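Local coordinates for protein choline kinase (Cryptosporidium parvum, PDB 3MES) that probably phosphorylates choline, and perhaps ethanolamine, with ATP as phosphate donor, and holds ADP and magnesium in this crystal, at residues C58-N61 with W65-I68; D50-I55 with I68-I73; K200-W205 with T364-I369; Q340-Q345 with Q350-I355. All blocks are in the same frame, centred on the assembly; numbering follows the deposited sequence.

Interaction 1. Residues C58-N61 with W65-I68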
loop_
_atom_site.group_PDB
_atom_site.type_symbol
_atom_site.label_atom_id
_atom_site.label_comp_id
_atom_site.label_asym_id
_atom_site.label_seq_id
_atom_site.Cartn_x
_atom_site.Cartn_y
_atom_site.Cartn_z
ATOM N N CYS B 58 21.369 24.406 8.942
ATOM C CA CYS B 58 20.901 23.590 7.825
ATOM C C CYS B 58 21.911 23.509 6.681
ATOM O O CYS B 58 22.205 22.421 6.184
ATOM C CB CYS B 58 19.552 24.101 7.306
ATOM S SG CYS B 58 18.138 23.757 8.392
ATOM N N ARG B 59 22.443 24.655 6.262
ATOM C CA ARG B 59 23.372 24.673 5.136
ATOM C C ARG B 59 24.646 23.909 5.476
ATOM O O ARG B 59 25.333 23.402 4.592
ATOM C CB ARG B 59 23.721 26.104 4.715
ATOM C CG ARG B 59 22.734 27.154 5.170
ATOM C CD ARG B 59 22.407 28.154 4.067
ATOM N NE ARG B 59 23.484 28.331 3.093
ATOM C CZ ARG B 59 24.501 29.176 3.235
ATOM N NH1 ARG B 59 24.607 29.924 4.327
ATOM N NH2 ARG B 59 25.420 29.267 2.284
ATOM N N LYS B 60 24.949 23.825 6.766
ATOM C CA LYS B 60 26.189 23.214 7.223
ATOM C C LYS B 60 26.091 21.695 7.321
ATOM O O LYS B 60 27.090 20.988 7.185
ATOM C CB LYS B 60 26.595 23.799 8.579
ATOM C CG LYS B 60 27.823 23.154 9.192
ATOM C CD LYS B 60 28.197 23.821 10.506
ATOM C CE LYS B 60 29.500 23.261 11.059
ATOM N NZ LYS B 60 29.959 24.022 12.256
ATOM N N ASN B 61 24.882 21.196 7.551
ATOM C CA ASN B 61 24.692 19.782 7.851
ATOM C C ASN B 61 23.886 19.015 6.808
ATOM O O ASN B 61 23.972 17.790 6.727
ATOM C CB ASN B 61 24.056 19.625 9.233
ATOM C CG ASN B 61 24.945 20.151 10.345
ATOM O OD1 ASN B 61 25.904 19.494 10.749
ATOM N ND2 ASN B 61 24.631 21.343 10.843
ATOM N N TRP B 65 23.189 21.652 0.566
ATOM C CA TRP B 65 22.710 22.962 1.001
ATOM C C TRP B 65 23.856 23.933 1.260
ATOM O O TRP B 65 23.646 25.142 1.362
ATOM C CB TRP B 65 21.867 22.822 2.272
ATOM C CG TRP B 65 20.502 22.244 2.048
ATOM C CD1 TRP B 65 20.175 21.202 1.230
ATOM C CD2 TRP B 65 19.281 22.662 2.673
ATOM N NE1 TRP B 65 18.824 20.954 1.297
ATOM C CE2 TRP B 65 18.254 21.835 2.177
ATOM C CE3 TRP B 65 18.957 23.659 3.599
ATOM C CZ2 TRP B 65 16.927 21.974 2.576
ATOM C CZ3 TRP B 65 17.641 23.795 3.995
ATOM C CH2 TRP B 65 16.640 22.958 3.482
ATOM N N LYS B 66 25.066 23.396 1.373
ATOM C CA LYS B 66 26.238 24.201 1.701
ATOM C C LYS B 66 26.302 25.516 0.916
ATOM O O LYS B 66 26.456 26.585 1.502
ATOM C CB LYS B 66 27.519 23.392 1.474
ATOM C CG LYS B 66 28.768 24.029 2.057
ATOM C CD LYS B 66 28.741 24.005 3.581
ATOM C CE LYS B 66 30.071 24.467 4.164
ATOM N NZ LYS B 66 30.096 24.370 5.652
ATOM N N GLU B 67 26.177 25.434 -0.403
ATOM C CA GLU B 67 26.388 26.603 -1.257
ATOM C C GLU B 67 25.124 27.398 -1.574
ATOM O O GLU B 67 25.187 28.419 -2.255
ATOM C CB GLU B 67 27.084 26.193 -2.560
ATOM C CG GLU B 67 28.558 25.878 -2.385
ATOM C CD GLU B 67 29.319 27.031 -1.760
ATOM O OE1 GLU B 67 29.296 28.141 -2.339
ATOM O OE2 GLU B 67 29.937 26.830 -0.690
ATOM N N ILE B 68 23.980 26.937 -1.080
ATOM C CA ILE B 68 22.712 27.597 -1.370
ATOM C C ILE B 68 22.575 28.920 -0.620
ATOM O O ILE B 68 22.760 28.975 0.597
ATOM C CB ILE B 68 21.514 26.692 -1.025
ATOM C CG1 ILE B 68 21.559 25.407 -1.856
ATOM C CG2 ILE B 68 20.208 27.435 -1.246
ATOM C CD1 ILE B 68 20.429 24.435 -1.551
#
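Arg59 turns its guanidinium back over the loop that follows its own helix and holds it among backbone carbonyl oxygens. NE stands 2.7 Å from Ile68 O, and NH2 is 3.0 Å from Lys66 O; a cationic group suits a place lined by carbonyls. Bends at chi2 and chi3 fold the chain this way, CB lying against Trp65 O. Residues 65-68 form a type I beta turn, closed by the bond from Ile68 N to Trp65 O, and this turn leads from helix 51-61 towards the first strand, 73-78, of the five-stranded antiparallel sheet of the kinase-like N-terminal lobe. On the inner side, Cys58 CB packs 3.8 Å from Trp65 CE3, while SG sits obliquely, 5.4 Å from the centroid of the six-membered ring, in a sulfur-aromatic contact. The indole is large enough to reach from the turn to Val89, Ile91 and Ile105 of the sheet, and its NE1 is satisfied by His102 O. On the exposed side Lys66 CD passes 3.6 Å from Arg59 O, and Lys66 CA makes a CA-H...O contact of 3.1 Å with the same Arg59 O.

Interaction 2. Residues D50-I55 with I68-I73; sequences DTEIII and INESYI
The helical run 51-55 and the 3-10 turn 70-72 come closest at Ile55 and Glu70, whose CA atoms are 7.0 Å apart, a gap bridged by side chains without a hydrogen bond. Ile55 has the largest share of the contact, through its CG2 branch, which lies 3.7 Å from Ile73 CD1, the two side chains running alongside each other in opposite senses. With CG2 of Ile55 anti to the backbone N (CG1 at chi1 -61°), that methyl faces the second segment. The same CG2 meets the aliphatic part of Glu70, 4.1 Å from its CB, the two side chains crossing at about a right angle. Here the first modelled helix, 51-61, is seated on the start of the lobe's antiparallel sheet: Ile73 opens strand 73-78 and also packs on Val89 and Ile91, while Ile55 reaches Val75. Branched aliphatic residues fill such a helix-sheet seam well. Farther out, Glu52 brings OE1 to 3.8 Å from Glu70 CG. The two carboxylates remain 4.6 Å apart between Glu52 OE1 and Glu70 OE1, their planes 79° to each other, a like-charged pair whose repulsion is probably eased by the guanidinium of Arg59, which packs on Glu70. The 3-10 turn is started by an Asx turn, in which Asn69 OD1 accepts from Ser71 N at 3.1 Å, above the carbonyl plane, and from Ser71 OG on an in-plane lone pair.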
loop_
_atom_site.group_PDB
_atom_site.type_symbol
_atom_site.label_atom_id
_atom_site.label_comp_id
_atom_site.label_asym_id
_atom_site.label_seq_id
_atom_site.Cartn_x
_atom_site.Cartn_y
_atom_site.Cartn_z
ATOM N N ASP B 50 15.506 31.525 16.262
ATOM C CA ASP B 50 16.048 32.480 15.253
ATOM C C ASP B 50 16.183 31.808 13.893
ATOM O O ASP B 50 16.652 30.675 13.794
ATOM C CB ASP B 50 17.403 33.031 15.701
ATOM C CG ASP B 50 17.859 34.210 14.861
ATOM O OD1 ASP B 50 16.992 34.976 14.389
ATOM O OD2 ASP B 50 19.084 34.377 14.675
ATOM N N THR B 51 15.774 32.517 12.846
ATOM C CA THR B 51 15.794 31.975 11.491
ATOM C C THR B 51 17.200 31.797 10.927
ATOM O O THR B 51 17.505 30.768 10.324
ATOM C CB THR B 51 14.965 32.847 10.525
ATOM O OG1 THR B 51 13.598 32.423 10.559
ATOM C CG2 THR B 51 15.487 32.718 9.104
ATOM N N GLU B 52 18.056 32.795 11.121
ATOM C CA GLU B 52 19.407 32.746 10.571
ATOM C C GLU B 52 20.215 31.610 11.194
ATOM O O GLU B 52 21.075 31.017 10.542
ATOM C CB GLU B 52 20.125 34.082 10.776
ATOM C CG GLU B 52 21.108 34.431 9.665
ATOM C CD GLU B 52 20.413 34.662 8.332
ATOM O OE1 GLU B 52 20.895 34.134 7.306
ATOM O OE2 GLU B 52 19.374 35.361 8.314
ATOM N N ILE B 53 19.930 31.310 12.456
ATOM C CA ILE B 53 20.639 30.257 13.174
ATOM C C ILE B 53 20.198 28.875 12.709
ATOM O O ILE B 53 20.988 27.930 12.700
ATOM C CB ILE B 53 20.430 30.375 14.696
ATOM C CG1 ILE B 53 21.290 31.507 15.264
ATOM C CG2 ILE B 53 20.763 29.061 15.384
ATOM C CD1 ILE B 53 21.083 31.749 16.746
ATOM N N ILE B 54 18.931 28.763 12.326
ATOM C CA ILE B 54 18.403 27.516 11.795
ATOM C C ILE B 54 18.924 27.300 10.380
ATOM O O ILE B 54 19.245 26.178 9.987
ATOM C CB ILE B 54 16.864 27.520 11.783
ATOM C CG1 ILE B 54 16.324 27.592 13.214
ATOM C CG2 ILE B 54 16.335 26.287 11.072
ATOM C CD1 ILE B 54 14.828 27.782 13.297
ATOM N N ILE B 55 19.014 28.390 9.624
ATOM C CA ILE B 55 19.504 28.343 8.253
ATOM C C ILE B 55 21.000 28.035 8.194
ATOM O O ILE B 55 21.457 27.292 7.325
ATOM C CB ILE B 55 19.198 29.658 7.509
ATOM C CG1 ILE B 55 17.686 29.889 7.458
ATOM C CG2 ILE B 55 19.791 29.635 6.107
ATOM C CD1 ILE B 55 17.268 31.057 6.595
ATOM N N ILE B 68 23.980 26.937 -1.080
ATOM C CA ILE B 68 22.712 27.597 -1.370
ATOM C C ILE B 68 22.575 28.920 -0.620
ATOM O O ILE B 68 22.760 28.975 0.597
ATOM C CB ILE B 68 21.514 26.692 -1.025
ATOM C CG1 ILE B 68 21.559 25.407 -1.856
ATOM C CG2 ILE B 68 20.208 27.435 -1.246
ATOM C CD1 ILE B 68 20.429 24.435 -1.551
ATOM N N ASN B 69 22.249 29.982 -1.351
ATOM C CA ASN B 69 22.064 31.298 -0.748
ATOM C C ASN B 69 20.827 31.341 0.143
ATOM O O ASN B 69 19.769 30.817 -0.214
ATOM C CB ASN B 69 21.973 32.379 -1.827
ATOM C CG ASN B 69 21.923 33.780 -1.244
ATOM O OD1 ASN B 69 20.881 34.436 -1.261
ATOM N ND2 ASN B 69 23.050 34.241 -0.712
ATOM N N GLU B 70 20.965 31.973 1.303
ATOM C CA GLU B 70 19.891 32.000 2.288
ATOM C C GLU B 70 18.594 32.572 1.712
ATOM O O GLU B 70 17.502 32.264 2.193
ATOM C CB GLU B 70 20.318 32.796 3.523
ATOM C CG GLU B 70 21.778 32.613 3.914
ATOM C CD GLU B 70 22.725 33.380 3.004
ATOM O OE1 GLU B 70 23.461 34.257 3.506
ATOM O OE2 GLU B 70 22.728 33.115 1.783
ATOM N N SER B 71 18.716 33.401 0.680
ATOM C CA SER B 71 17.547 34.040 0.083
ATOM C C SER B 71 16.607 33.022 -0.561
ATOM O O SER B 71 15.447 33.328 -0.837
ATOM C CB SER B 71 17.967 35.092 -0.945
ATOM O OG SER B 71 18.297 34.494 -2.184
ATOM N N TYR B 72 17.111 31.814 -0.797
ATOM C CA TYR B 72 16.314 30.759 -1.420
ATOM C C TYR B 72 15.818 29.753 -0.387
ATOM O O TYR B 72 15.249 28.719 -0.733
ATOM C CB TYR B 72 17.120 30.044 -2.505
ATOM C CG TYR B 72 17.619 30.964 -3.593
ATOM C CD1 TYR B 72 16.749 31.481 -4.543
ATOM C CD2 TYR B 72 18.960 31.320 -3.670
ATOM C CE1 TYR B 72 17.198 32.327 -5.537
ATOM C CE2 TYR B 72 19.419 32.164 -4.662
ATOM C CZ TYR B 72 18.533 32.665 -5.593
ATOM O OH TYR B 72 18.983 33.508 -6.584
ATOM N N ILE B 73 16.040 30.066 0.884
ATOM C CA ILE B 73 15.608 29.200 1.971
ATOM C C ILE B 73 14.525 29.877 2.800
ATOM O O ILE B 73 14.669 31.033 3.199
ATOM C CB ILE B 73 16.782 28.836 2.895
ATOM C CG1 ILE B 73 17.944 28.268 2.078
ATOM C CG2 ILE B 73 16.332 27.851 3.963
ATOM C CD1 ILE B 73 19.192 28.000 2.892
#

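Interaction 3. Residues K200-W205 with T364-I369; sequences KRIYLW and TLISHI
Ile366 is the first residue of helical segment 364-369 to meet Ile202, offering its CG2 methyl 4.2 Å from Ile202 CD1. That methyl is anti to the backbone N (CG1 at chi1 -61°), and it faces the other helix although the CB of Ile366 leaves the backbone to one side. The two isoleucines cross at about a right angle, so the end of one chain bears on the flank of the other. Next in sequence, Ser367 and His368 turn to the far side of their helix: Ser367 OG is hydrogen-bonded to Asn300 and Arg398, and His368 ND1 to Arg398. Both faces of this helix are buried, the apolar one against helix 198-214 and the polar one bonded to these partners, within the helical C-terminal lobe of the choline kinase fold. One turn on from Ile366, Ile369 presents CG2 4.0 Å from the same Ile202 CD1, again at about a right angle. Ile202 thus sends one extended arm, chi2 -180°, to both methyls. The backbones draw nearest at Ile202 and Ile369, 7.6 Å between CA atoms. Isoleucine suits all three places: CG2 gives the second helix a methyl close to its backbone, while the longer CG1-CD1 branch lets Ile202 span the interval. Leu235 of the short helix 235-239 touches both Ile202 and Ile369, and Ile239 touches Ile366, adding a third apolar element to this buried seam. Ile369 also packs on Tyr402 of helix 391-411.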
loop_
_atom_site.group_PDB
_atom_site.type_symbol
_atom_site.label_atom_id
_atom_site.label_comp_id
_atom_site.label_asym_id
_atom_site.label_seq_id
_atom_site.Cartn_x
_atom_site.Cartn_y
_atom_site.Cartn_z
ATOM N N LYS B 200 1.592 -0.852 32.542
ATOM C CA LYS B 200 2.519 0.098 33.144
ATOM C C LYS B 200 2.100 1.525 32.821
ATOM O O LYS B 200 1.966 2.365 33.712
ATOM C CB LYS B 200 3.939 -0.141 32.631
ATOM C CG LYS B 200 4.443 -1.556 32.825
ATOM C CD LYS B 200 5.840 -1.714 32.251
ATOM C CE LYS B 200 6.268 -3.171 32.233
ATOM N NZ LYS B 200 7.645 -3.330 31.690
ATOM N N ARG B 201 1.897 1.791 31.537
ATOM C CA ARG B 201 1.537 3.126 31.074
ATOM C C ARG B 201 0.247 3.614 31.725
ATOM O O ARG B 201 0.156 4.768 32.144
ATOM C CB ARG B 201 1.415 3.143 29.548
ATOM C CG ARG B 201 0.954 4.464 28.961
ATOM C CD ARG B 201 1.265 4.532 27.477
ATOM N NE ARG B 201 2.701 4.643 27.234
ATOM C CZ ARG B 201 3.269 4.541 26.036
ATOM N NH1 ARG B 201 2.530 4.316 24.960
ATOM N NH2 ARG B 201 4.584 4.659 25.917
ATOM N N ILE B 202 -0.745 2.732 31.816
ATOM C CA ILE B 202 -2.009 3.082 32.451
ATOM C C ILE B 202 -1.813 3.457 33.916
ATOM O O ILE B 202 -2.332 4.472 34.379
ATOM C CB ILE B 202 -3.046 1.946 32.348
ATOM C CG1 ILE B 202 -3.628 1.886 30.935
ATOM C CG2 ILE B 202 -4.155 2.150 33.365
ATOM C CD1 ILE B 202 -4.670 0.802 30.740
ATOM N N TYR B 203 -1.067 2.634 34.646
ATOM C CA TYR B 203 -0.796 2.916 36.049
ATOM C C TYR B 203 0.011 4.208 36.172
ATOM O O TYR B 203 -0.273 5.057 37.021
ATOM C CB TYR B 203 -0.054 1.752 36.711
ATOM C CG TYR B 203 -0.786 0.430 36.631
ATOM C CD1 TYR B 203 -0.102 -0.755 36.390
ATOM C CD2 TYR B 203 -2.165 0.369 36.783
ATOM C CE1 TYR B 203 -0.773 -1.964 36.312
ATOM C CE2 TYR B 203 -2.842 -0.831 36.707
ATOM C CZ TYR B 203 -2.144 -1.993 36.470
ATOM O OH TYR B 203 -2.823 -3.187 36.393
ATOM N N LEU B 204 1.007 4.356 35.309
ATOM C CA LEU B 204 1.846 5.545 35.310
ATOM C C LEU B 204 1.020 6.806 35.068
ATOM O O LEU B 204 1.173 7.806 35.770
ATOM C CB LEU B 204 2.928 5.426 34.237
ATOM C CG LEU B 204 4.249 6.120 34.547
ATOM C CD1 LEU B 204 5.015 5.303 35.577
ATOM C CD2 LEU B 204 5.070 6.304 33.276
ATOM N N TRP B 205 0.147 6.759 34.067
ATOM C CA TRP B 205 -0.672 7.918 33.726
ATOM C C TRP B 205 -1.832 8.114 34.699
ATOM O O TRP B 205 -2.341 9.225 34.852
ATOM C CB TRP B 205 -1.174 7.840 32.282
ATOM C CG TRP B 205 -0.086 8.026 31.269
ATOM C CD1 TRP B 205 1.208 8.391 31.516
ATOM C CD2 TRP B 205 -0.200 7.896 29.846
ATOM N NE1 TRP B 205 1.909 8.477 30.337
ATOM C CE2 TRP B 205 1.068 8.179 29.297
ATOM C CE3 TRP B 205 -1.248 7.561 28.982
ATOM C CZ2 TRP B 205 1.315 8.139 27.925
ATOM C CZ3 TRP B 205 -1.001 7.518 27.622
ATOM C CH2 TRP B 205 0.271 7.806 27.107
ATOM N N THR B 364 -9.929 -2.675 23.014
ATOM C CA THR B 364 -10.522 -1.368 22.743
ATOM C C THR B 364 -10.681 -0.572 24.034
ATOM O O THR B 364 -10.618 0.662 24.030
ATOM C CB THR B 364 -11.900 -1.481 22.048
ATOM O OG1 THR B 364 -12.797 -2.240 22.868
ATOM C CG2 THR B 364 -11.769 -2.152 20.690
ATOM N N LEU B 365 -10.894 -1.285 25.135
ATOM C CA LEU B 365 -11.068 -0.650 26.432
ATOM C C LEU B 365 -9.747 -0.064 26.918
ATOM O O LEU B 365 -9.721 0.976 27.579
ATOM C CB LEU B 365 -11.622 -1.648 27.452
ATOM C CG LEU B 365 -12.904 -2.401 27.070
ATOM C CD1 LEU B 365 -13.258 -3.423 28.134
ATOM C CD2 LEU B 365 -14.069 -1.444 26.840
ATOM N N ILE B 366 -8.648 -0.734 26.586
ATOM C CA ILE B 366 -7.326 -0.238 26.947
ATOM C C ILE B 366 -7.102 1.148 26.346
ATOM O O ILE B 366 -6.527 2.026 26.987
ATOM C CB ILE B 366 -6.213 -1.195 26.479
ATOM C CG1 ILE B 366 -6.373 -2.562 27.146
ATOM C CG2 ILE B 366 -4.841 -0.616 26.794
ATOM C CD1 ILE B 366 -6.132 -2.555 28.642
ATOM N N SER B 367 -7.579 1.335 25.120
ATOM C CA SER B 367 -7.425 2.596 24.400
ATOM C C SER B 367 -8.226 3.732 25.035
ATOM O O SER B 367 -7.697 4.824 25.257
ATOM C CB SER B 367 -7.832 2.419 22.935
ATOM O OG SER B 367 -7.766 3.647 22.229
ATOM N N HIS B 368 -9.499 3.472 25.328
ATOM C CA HIS B 368 -10.370 4.481 25.930
ATOM C C HIS B 368 -9.874 4.928 27.301
ATOM O O HIS B 368 -9.986 6.100 27.659
ATOM C CB HIS B 368 -11.806 3.964 26.057
ATOM C CG HIS B 368 -12.511 3.803 24.747
ATOM N ND1 HIS B 368 -12.560 4.802 23.799
ATOM C CD2 HIS B 368 -13.218 2.766 24.239
ATOM C CE1 HIS B 368 -13.255 4.382 22.757
ATOM N NE2 HIS B 368 -13.666 3.151 22.999
ATOM N N ILE B 369 -9.343 3.993 28.077
ATOM C CA ILE B 369 -8.858 4.318 29.411
ATOM C C ILE B 369 -7.517 5.040 29.354
ATOM O O ILE B 369 -7.300 6.023 30.058
ATOM C CB ILE B 369 -8.737 3.062 30.292
ATOM C CG1 ILE B 369 -10.093 2.733 30.924
ATOM C CG2 ILE B 369 -7.688 3.270 31.375
ATOM C CD1 ILE B 369 -10.065 1.535 31.849
#

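Interaction 4. Residues Q340-Q345 with Q350-I355; sequences QTLQEQ and QQIVHI
Gln350 sets CG anti to its carbonyl carbon (chi1 -67°) and then runs extended, carrying its amide across to Gln345, while Ile352, with CG1 anti to the backbone N, points CD1 at Leu342. NE2 of Gln350 donates to Gln345 O at 3.2 Å in a fairly straight bond, 165° at the hydrogen. The oxygen lies close to the plane of the Gln350 amide, but the donor is tilted 25° from the plane of the Gln345 carbonyl. A second bond, from Met347 N to Gln350 OE1, engages the other end of the amide and should fix its rotation. Glutamine is apt here because it offers donor and acceptor on one long arm. These residues form the connection between helix 327-342, which Gln343 leaves with positive phi, and helix 351-362, for which Gln350 stands at the N-cap position. Nearer the helices, Leu342 CD1 and Ile352 CD1 meet tip to tip at 4.1 Å, and Ile352 also packs on Leu338. Gln345 reaches the second subunit, packing on its Leu329. At the surface of the chain, beside the second subunit, one hydrogen bond and one methyl pair probably make a modest tie, which adds to the direct packing of the two helices.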
loop_
_atom_site.group_PDB
_atom_site.type_symbol
_atom_site.label_atom_id
_atom_site.label_comp_id
_atom_site.label_asym_id
_atom_site.label_seq_id
_atom_site.Cartn_x
_atom_site.Cartn_y
_atom_site.Cartn_z
ATOM N N GLN B 340 0.793 -10.107 6.383
ATOM C CA GLN B 340 2.045 -9.364 6.439
ATOM C C GLN B 340 2.974 -9.905 7.524
ATOM O O GLN B 340 4.148 -10.169 7.263
ATOM C CB GLN B 340 1.768 -7.873 6.659
ATOM C CG GLN B 340 3.001 -7.033 6.980
ATOM C CD GLN B 340 3.929 -6.860 5.794
ATOM O OE1 GLN B 340 4.728 -7.744 5.481
ATOM N NE2 GLN B 340 3.836 -5.713 5.133
ATOM N N THR B 341 2.449 -10.081 8.736
ATOM C CA THR B 341 3.274 -10.548 9.851
ATOM C C THR B 341 3.685 -12.009 9.685
ATOM O O THR B 341 4.806 -12.390 10.027
ATOM C CB THR B 341 2.577 -10.365 11.219
ATOM O OG1 THR B 341 1.413 -11.200 11.291
ATOM C CG2 THR B 341 2.176 -8.913 11.433
ATOM N N LEU B 342 2.780 -12.823 9.150
ATOM C CA LEU B 342 3.039 -14.252 8.991
ATOM C C LEU B 342 3.589 -14.595 7.609
ATOM O O LEU B 342 4.152 -15.670 7.408
ATOM C CB LEU B 342 1.767 -15.061 9.269
ATOM C CG LEU B 342 1.228 -15.006 10.702
ATOM C CD1 LEU B 342 -0.108 -15.727 10.809
ATOM C CD2 LEU B 342 2.235 -15.592 11.680
ATOM N N GLN B 343 3.426 -13.682 6.658
ATOM C CA GLN B 343 3.889 -13.916 5.293
ATOM C C GLN B 343 3.205 -15.127 4.658
ATOM O O GLN B 343 3.838 -15.909 3.948
ATOM C CB GLN B 343 5.408 -14.094 5.264
ATOM C CG GLN B 343 6.184 -12.811 5.510
ATOM C CD GLN B 343 5.966 -11.787 4.413
ATOM O OE1 GLN B 343 6.041 -12.107 3.228
ATOM N NE2 GLN B 343 5.696 -10.551 4.803
ATOM N N GLU B 344 1.911 -15.281 4.922
ATOM C CA GLU B 344 1.133 -16.351 4.308
ATOM C C GLU B 344 -0.270 -15.865 3.957
ATOM O O GLU B 344 -0.764 -14.898 4.535
ATOM C CB GLU B 344 1.063 -17.572 5.227
ATOM C CG GLU B 344 0.133 -17.406 6.412
ATOM C CD GLU B 344 0.188 -18.585 7.364
ATOM O OE1 GLU B 344 1.309 -18.999 7.731
ATOM O OE2 GLU B 344 -0.889 -19.095 7.745
ATOM N N GLN B 345 -0.907 -16.534 3.004
ATOM C CA GLN B 345 -2.237 -16.134 2.572
ATOM C C GLN B 345 -3.247 -16.271 3.704
ATOM O O GLN B 345 -3.729 -17.365 3.990
ATOM C CB GLN B 345 -2.692 -16.951 1.361
ATOM C CG GLN B 345 -3.876 -16.333 0.632
ATOM C CD GLN B 345 -4.441 -17.234 -0.445
ATOM O OE1 GLN B 345 -4.799 -18.379 -0.185
ATOM N NE2 GLN B 345 -4.536 -16.714 -1.661
ATOM N N GLN B 350 -10.904 -17.511 7.359
ATOM C CA GLN B 350 -10.113 -18.424 8.174
ATOM C C GLN B 350 -10.371 -18.221 9.667
ATOM O O GLN B 350 -10.715 -17.125 10.107
ATOM C CB GLN B 350 -8.626 -18.283 7.840
ATOM C CG GLN B 350 -8.280 -18.757 6.435
ATOM C CD GLN B 350 -6.916 -18.285 5.968
ATOM O OE1 GLN B 350 -6.232 -17.532 6.662
ATOM N NE2 GLN B 350 -6.517 -18.722 4.780
ATOM N N GLN B 351 -10.268 -19.270 10.436
ATOM C CA GLN B 351 -10.565 -19.185 11.856
ATOM C C GLN B 351 -9.580 -18.361 12.681
ATOM O O GLN B 351 -9.958 -17.797 13.636
ATOM C CB GLN B 351 -10.830 -20.587 12.432
ATOM C CG GLN B 351 -11.224 -20.668 13.868
ATOM C CD GLN B 351 -12.679 -20.277 14.176
ATOM O OE1 GLN B 351 -12.949 -19.386 14.978
ATOM N NE2 GLN B 351 -13.604 -20.981 13.588
ATOM N N ILE B 352 -8.334 -18.253 12.243
ATOM C CA ILE B 352 -7.361 -17.402 12.921
ATOM C C ILE B 352 -7.785 -15.934 12.885
ATOM O O ILE B 352 -7.445 -15.157 13.777
ATOM C CB ILE B 352 -5.948 -17.558 12.318
ATOM C CG1 ILE B 352 -4.921 -16.800 13.159
ATOM C CG2 ILE B 352 -5.920 -17.075 10.874
ATOM C CD1 ILE B 352 -3.498 -16.978 12.678
ATOM N N VAL B 353 -8.532 -15.559 11.853
ATOM C CA VAL B 353 -9.038 -14.195 11.743
ATOM C C VAL B 353 -10.270 -14.000 12.625
ATOM O O VAL B 353 -10.347 -13.047 13.399
ATOM C CB VAL B 353 -9.375 -13.831 10.287
ATOM C CG1 VAL B 353 -10.120 -12.509 10.230
ATOM C CG2 VAL B 353 -8.106 -13.771 9.451
ATOM N N HIS B 354 -11.227 -14.913 12.504
ATOM C CA HIS B 354 -12.432 -14.881 13.321
ATOM C C HIS B 354 -12.093 -14.735 14.801
ATOM O O HIS B 354 -12.689 -13.924 15.502
ATOM C CB HIS B 354 -13.256 -16.150 13.090
ATOM C CG HIS B 354 -14.520 -16.208 13.892
ATOM N ND1 HIS B 354 -14.579 -16.769 15.151
ATOM C CD2 HIS B 354 -15.778 -15.792 13.605
ATOM C CE1 HIS B 354 -15.815 -16.690 15.609
ATOM N NE2 HIS B 354 -16.564 -16.101 14.691
ATOM N N ILE B 355 -11.133 -15.522 15.270
ATOM C CA ILE B 355 -10.723 -15.475 16.670
ATOM C C ILE B 355 -10.041 -14.157 17.030
ATOM O O ILE B 355 -10.386 -13.523 18.029
ATOM C CB ILE B 355 -9.779 -16.637 17.021
ATOM C CG1 ILE B 355 -10.545 -17.958 17.047
ATOM C CG2 ILE B 355 -9.113 -16.393 18.364
ATOM C CD1 ILE B 355 -9.697 -19.142 17.454
#

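Interactions 1 and 2 form one continuous patch: their centres are 9 Å apart, both use helix 51-61, their second segments meet at Ile68, and Arg59 CD packs 3.4 Å from Ile73 CD1. Both lie at the far end of the N-terminal lobe, where the side chain of Trp65 is about 13 Å from the bound ADP. Interaction 3 is on the opposite side of the chain's centre, about 44 Å from interaction 1 between centres; its Ile369 side chain lies about 12 Å from the decamethonium ion. Interaction 4, about 27 Å from interaction 3 between centres, is remote from the ligands and borders the second subunit. Helices 351-362 and 364-376, successive in the chain, connect these last two contacts.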